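Local coordinates for nitrate transport protein (Parabacteroides distasonis, PDB 3HN0) that probably serves as the substrate-binding protein of an ABC transporter, perhaps capturing nitrate or another small solute for uptake, at residues R13-E25 and E216-A228. Sequence-based numbering, arbitrary orientation.
Sequences RGPSVIAFADWLE and ETIHSLEEHGIFA
L221 drops its isobutyl end against A21, with CD2 3.6 Å from A21 CB, while its other methyl, CD1, lies 4.0 Å from I18 CG1, the side chains of L221 and I18 crossing at about a right angle. T217 CG2 closes on A21 CB too. The axes of the short helical segments 21-25 and 216-223 come within 9.3 Å and cross at 57°. The fold, two α/β lobes, is that of a periplasmic-type binding protein; here the helical turns after its first strand, 6-12, pack on helix 214-223 and the loop beyond. An alanine in place of L221 would probably open a gap beside A21 CB and I18 CG1, where the two leucine methyls pack. V17 CG1, lodged between its backbone N and carbonyl carbon (chi1 67°), lies 3.5 Å from F227 CE2 and also touches I226 CG2. L24 and I226 meet tip to tip, CD1 to CG1. Past G225, whose positive phi belongs to a Schellman motif ending the helix, the I226 carbonyl holds a water shared with R13 NH1; R13 NE pairs with D41. At the polar edge, L24 CB sits over a face of the H224 ring, 4.3 Å from its centroid. S220 O accepts from H224 ND1 in the plane of the imidazole, which helps to fix the ring's rotation. S220 OG donates to E25 OE1, though their 2.4 Å separation is too short to be taken literally, and accepts from a water that also bonds A21 O.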
loop_
_atom_site.group_PDB
_atom_site.type_symbol
_atom_site.label_atom_id
_atom_site.label_comp_id
_atom_site.label_asym_id
_atom_site.label_seq_id
_atom_site.Cartn_x
_atom_site.Cartn_y
_atom_site.Cartn_z
ATOM N N ARG A 13 20.383 -3.649 -14.170
ATOM C CA ARG A 13 21.144 -3.572 -12.905
ATOM C C ARG A 13 20.402 -2.781 -11.835
ATOM O O ARG A 13 19.855 -1.712 -12.132
ATOM C CB ARG A 13 22.497 -2.887 -13.182
ATOM C CG ARG A 13 23.445 -2.889 -11.942
ATOM C CD ARG A 13 24.912 -2.476 -12.319
ATOM N NE ARG A 13 25.538 -3.378 -13.301
ATOM C CZ ARG A 13 26.055 -4.587 -13.023
ATOM N NH1 ARG A 13 26.029 -5.083 -11.786
ATOM N NH2 ARG A 13 26.594 -5.321 -13.999
ATOM N N GLY A 14 20.419 -3.260 -10.598
ATOM C CA GLY A 14 19.661 -2.604 -9.524
ATOM C C GLY A 14 19.047 -3.606 -8.599
ATOM O O GLY A 14 19.333 -4.810 -8.716
ATOM N N PRO A 15 18.118 -3.168 -7.736
ATOM C CA PRO A 15 17.449 -4.043 -6.768
ATOM C C PRO A 15 16.474 -5.161 -7.270
ATOM O O PRO A 15 16.218 -6.158 -6.576
ATOM C CB PRO A 15 16.753 -3.057 -5.848
ATOM C CG PRO A 15 16.543 -1.843 -6.637
ATOM C CD PRO A 15 17.638 -1.762 -7.645
ATOM N N SER A 16 15.983 -5.044 -8.509
ATOM C CA SER A 16 15.172 -6.100 -9.062
ATOM C C SER A 16 15.946 -7.418 -9.177
ATOM O O SER A 16 15.329 -8.452 -9.117
ATOM C CB SER A 16 14.668 -5.718 -10.443
ATOM O OG SER A 16 15.774 -5.685 -11.295
ATOM N N VAL A 17 17.293 -7.372 -9.274
ATOM C CA VAL A 17 18.088 -8.625 -9.382
ATOM C C VAL A 17 17.919 -9.423 -8.093
ATOM O O VAL A 17 17.956 -10.670 -8.110
ATOM C CB VAL A 17 19.549 -8.395 -9.694
ATOM C CG1 VAL A 17 20.291 -7.687 -8.529
ATOM C CG2 VAL A 17 20.234 -9.712 -10.101
ATOM N N ILE A 18 17.617 -8.727 -6.981
ATOM C CA ILE A 18 17.398 -9.451 -5.743
ATOM C C ILE A 18 16.212 -10.424 -5.830
ATOM O O ILE A 18 16.272 -11.556 -5.338
ATOM C CB ILE A 18 17.216 -8.475 -4.525
ATOM C CG1 ILE A 18 18.463 -7.615 -4.365
ATOM C CG2 ILE A 18 16.899 -9.300 -3.226
ATOM C CD1 ILE A 18 18.312 -6.409 -3.343
ATOM N N ALA A 19 15.141 -10.015 -6.501
ATOM C CA ALA A 19 14.000 -10.879 -6.692
ATOM C C ALA A 19 14.315 -12.121 -7.502
ATOM O O ALA A 19 13.680 -13.146 -7.338
ATOM C CB ALA A 19 12.864 -10.074 -7.394
ATOM N N PHE A 20 15.270 -11.971 -8.412
ATOM C CA PHE A 20 15.693 -13.014 -9.324
ATOM C C PHE A 20 16.928 -13.769 -8.832
ATOM O O PHE A 20 17.427 -14.653 -9.522
ATOM C CB PHE A 20 15.962 -12.360 -10.697
ATOM C CG PHE A 20 14.729 -11.923 -11.410
ATOM C CD1 PHE A 20 14.189 -10.689 -11.194
ATOM C CD2 PHE A 20 14.098 -12.774 -12.329
ATOM C CE1 PHE A 20 13.052 -10.304 -11.842
ATOM C CE2 PHE A 20 12.952 -12.392 -12.987
ATOM C CZ PHE A 20 12.424 -11.169 -12.740
ATOM N N ALA A 21 17.419 -13.452 -7.623
ATOM C CA ALA A 21 18.692 -13.991 -7.149
ATOM C C ALA A 21 18.741 -15.498 -7.206
ATOM O O ALA A 21 19.766 -16.071 -7.590
ATOM C CB ALA A 21 19.018 -13.489 -5.713
ATOM N N ASP A 22 17.661 -16.153 -6.790
ATOM C CA ASP A 22 17.690 -17.589 -6.723
ATOM C C ASP A 22 17.746 -18.211 -8.138
ATOM O O ASP A 22 18.104 -19.351 -8.270
ATOM C CB ASP A 22 16.543 -18.192 -5.953
ATOM C CG ASP A 22 16.781 -19.671 -5.635
ATOM O OD1 ASP A 22 17.818 -19.976 -5.025
ATOM O OD2 ASP A 22 15.949 -20.525 -5.990
ATOM N N TRP A 23 17.400 -17.454 -9.162
ATOM C CA TRP A 23 17.538 -17.966 -10.545
ATOM C C TRP A 23 18.977 -17.957 -11.036
ATOM O O TRP A 23 19.340 -18.684 -11.965
ATOM C CB TRP A 23 16.687 -17.159 -11.497
ATOM C CG TRP A 23 15.165 -17.349 -11.371
ATOM C CD1 TRP A 23 14.484 -18.002 -10.376
ATOM C CD2 TRP A 23 14.181 -16.869 -12.276
ATOM N NE1 TRP A 23 13.116 -17.936 -10.617
ATOM C CE2 TRP A 23 12.912 -17.248 -11.773
ATOM C CE3 TRP A 23 14.229 -16.109 -13.436
ATOM C CZ2 TRP A 23 11.737 -16.895 -12.409
ATOM C CZ3 TRP A 23 13.068 -15.785 -14.065
ATOM C CH2 TRP A 23 11.832 -16.192 -13.549
ATOM N N LEU A 24 19.815 -17.131 -10.418
ATOM C CA LEU A 24 21.253 -17.187 -10.683
ATOM C C LEU A 24 21.840 -18.340 -9.951
ATOM O O LEU A 24 22.652 -19.099 -10.495
ATOM C CB LEU A 24 21.948 -15.883 -10.242
ATOM C CG LEU A 24 21.655 -14.695 -11.126
ATOM C CD1 LEU A 24 22.157 -13.401 -10.465
ATOM C CD2 LEU A 24 22.350 -14.906 -12.475
ATOM N N GLU A 25 21.430 -18.493 -8.699
ATOM C CA GLU A 25 21.918 -19.576 -7.866
ATOM C C GLU A 25 21.516 -20.937 -8.430
ATOM O O GLU A 25 22.348 -21.821 -8.529
ATOM C CB GLU A 25 21.398 -19.416 -6.426
ATOM C CG GLU A 25 21.918 -20.483 -5.424
ATOM C CD GLU A 25 23.411 -20.348 -5.070
ATOM O OE1 GLU A 25 24.038 -19.294 -5.346
ATOM O OE2 GLU A 25 23.971 -21.318 -4.497
ATOM N N GLU A 216 21.038 -15.714 2.949
ATOM C CA GLU A 216 21.441 -16.660 1.920
ATOM C C GLU A 216 21.351 -16.028 0.541
ATOM O O GLU A 216 22.162 -16.287 -0.321
ATOM C CB GLU A 216 20.533 -17.904 1.996
ATOM C CG GLU A 216 20.731 -18.701 3.288
ATOM C CD GLU A 216 19.857 -18.284 4.540
ATOM O OE1 GLU A 216 19.230 -17.196 4.608
ATOM O OE2 GLU A 216 19.829 -19.085 5.507
ATOM N N THR A 217 20.345 -15.188 0.364
ATOM C CA THR A 217 20.129 -14.452 -0.900
ATOM C C THR A 217 21.313 -13.508 -1.136
ATOM O O THR A 217 21.907 -13.508 -2.204
ATOM C CB THR A 217 18.796 -13.719 -0.863
ATOM O OG1 THR A 217 17.734 -14.671 -0.693
ATOM C CG2 THR A 217 18.551 -12.861 -2.155
ATOM N N ILE A 218 21.669 -12.733 -0.104
ATOM C CA ILE A 218 22.771 -11.825 -0.192
ATOM C C ILE A 218 24.072 -12.558 -0.500
ATOM O O ILE A 218 24.849 -12.150 -1.363
ATOM C CB ILE A 218 22.903 -10.985 1.109
ATOM C CG1 ILE A 218 21.701 -10.020 1.231
ATOM C CG2 ILE A 218 24.242 -10.205 1.123
ATOM C CD1 ILE A 218 21.468 -9.417 2.605
ATOM N N HIS A 219 24.306 -13.646 0.232
ATOM C CA HIS A 219 25.468 -14.476 0.053
ATOM C C HIS A 219 25.587 -14.907 -1.396
ATOM O O HIS A 219 26.657 -14.831 -1.985
ATOM C CB HIS A 219 25.364 -15.708 0.976
ATOM C CG HIS A 219 26.615 -16.517 1.045
ATOM N ND1 HIS A 219 27.686 -16.143 1.827
ATOM C CD2 HIS A 219 26.963 -17.684 0.455
ATOM C CE1 HIS A 219 28.651 -17.032 1.696
ATOM N NE2 HIS A 219 28.242 -17.973 0.866
ATOM N N SER A 220 24.485 -15.379 -1.965
ATOM C CA SER A 220 24.514 -15.828 -3.364
ATOM C C SER A 220 24.780 -14.689 -4.338
ATOM O O SER A 220 25.551 -14.832 -5.275
ATOM C CB SER A 220 23.232 -16.572 -3.746
ATOM O OG SER A 220 23.374 -17.048 -5.053
ATOM N N LEU A 221 24.152 -13.535 -4.126
ATOM C CA LEU A 221 24.419 -12.394 -4.970
ATOM C C LEU A 221 25.885 -11.966 -4.923
ATOM O O LEU A 221 26.459 -11.607 -5.934
ATOM C CB LEU A 221 23.508 -11.230 -4.609
ATOM C CG LEU A 221 22.022 -11.443 -4.976
ATOM C CD1 LEU A 221 21.241 -10.534 -4.038
ATOM C CD2 LEU A 221 21.702 -11.151 -6.488
ATOM N N GLU A 222 26.466 -12.031 -3.732
ATOM C CA GLU A 222 27.877 -11.674 -3.557
ATOM C C GLU A 222 28.768 -12.677 -4.293
ATOM O O GLU A 222 29.656 -12.263 -5.034
ATOM C CB GLU A 222 28.222 -11.620 -2.093
ATOM C CG GLU A 222 27.676 -10.378 -1.415
ATOM C CD GLU A 222 27.768 -10.418 0.105
ATOM O OE1 GLU A 222 28.112 -11.479 0.687
ATOM O OE2 GLU A 222 27.488 -9.375 0.737
ATOM N N GLU A 223 28.502 -13.972 -4.124
ATOM C CA GLU A 223 29.292 -14.980 -4.838
ATOM C C GLU A 223 29.261 -14.818 -6.344
ATOM O O GLU A 223 30.259 -15.100 -7.017
ATOM C CB GLU A 223 28.873 -16.407 -4.434
ATOM C CG GLU A 223 29.304 -16.704 -2.994
ATOM C CD GLU A 223 29.063 -18.129 -2.560
ATOM O OE1 GLU A 223 28.259 -18.840 -3.210
ATOM O OE2 GLU A 223 29.697 -18.566 -1.581
ATOM N N HIS A 224 28.118 -14.409 -6.867
ATOM C CA HIS A 224 27.924 -14.191 -8.318
ATOM C C HIS A 224 28.385 -12.831 -8.794
ATOM O O HIS A 224 28.196 -12.500 -9.960
ATOM C CB HIS A 224 26.456 -14.430 -8.753
ATOM C CG HIS A 224 26.064 -15.877 -8.747
ATOM N ND1 HIS A 224 25.687 -16.535 -7.599
ATOM C CD2 HIS A 224 25.998 -16.792 -9.747
ATOM C CE1 HIS A 224 25.433 -17.808 -7.885
ATOM N NE2 HIS A 224 25.614 -17.987 -9.183
ATOM N N GLY A 225 28.998 -12.057 -7.906
ATOM C CA GLY A 225 29.538 -10.731 -8.214
ATOM C C GLY A 225 28.534 -9.626 -8.550
ATOM O O GLY A 225 28.889 -8.646 -9.202
ATOM N N ILE A 226 27.288 -9.761 -8.103
ATOM C CA ILE A 226 26.261 -8.840 -8.491
ATOM C C ILE A 226 26.388 -7.602 -7.625
ATOM O O ILE A 226 26.221 -6.491 -8.097
ATOM C CB ILE A 226 24.839 -9.455 -8.329
ATOM C CG1 ILE A 226 24.705 -10.812 -9.076
ATOM C CG2 ILE A 226 23.759 -8.454 -8.775
ATOM C CD1 ILE A 226 25.058 -10.705 -10.496
ATOM N N PHE A 227 26.637 -7.801 -6.332
ATOM C CA PHE A 227 26.884 -6.686 -5.422
ATOM C C PHE A 227 28.158 -6.961 -4.649
ATOM O O PHE A 227 28.564 -8.116 -4.446
ATOM C CB PHE A 227 25.734 -6.527 -4.423
ATOM C CG PHE A 227 24.404 -6.189 -5.068
ATOM C CD1 PHE A 227 24.192 -4.948 -5.598
ATOM C CD2 PHE A 227 23.408 -7.146 -5.158
ATOM C CE1 PHE A 227 22.958 -4.648 -6.227
ATOM C CE2 PHE A 227 22.165 -6.865 -5.749
ATOM C CZ PHE A 227 21.959 -5.604 -6.283
ATOM N N ALA A 228 28.802 -5.883 -4.221
ATOM C CA ALA A 228 29.998 -5.986 -3.412
ATOM C C ALA A 228 29.679 -6.595 -2.063
ATOM O O ALA A 228 28.551 -6.463 -1.535
ATOM C CB ALA A 228 30.656 -4.581 -3.221
HETATM O O HOH W 1 24.587 -4.557 -9.561
HETATM O O HOH W 2 22.349 -14.974 -6.834
HETATM O O HOH W 3 25.200 -20.740 -9.007
#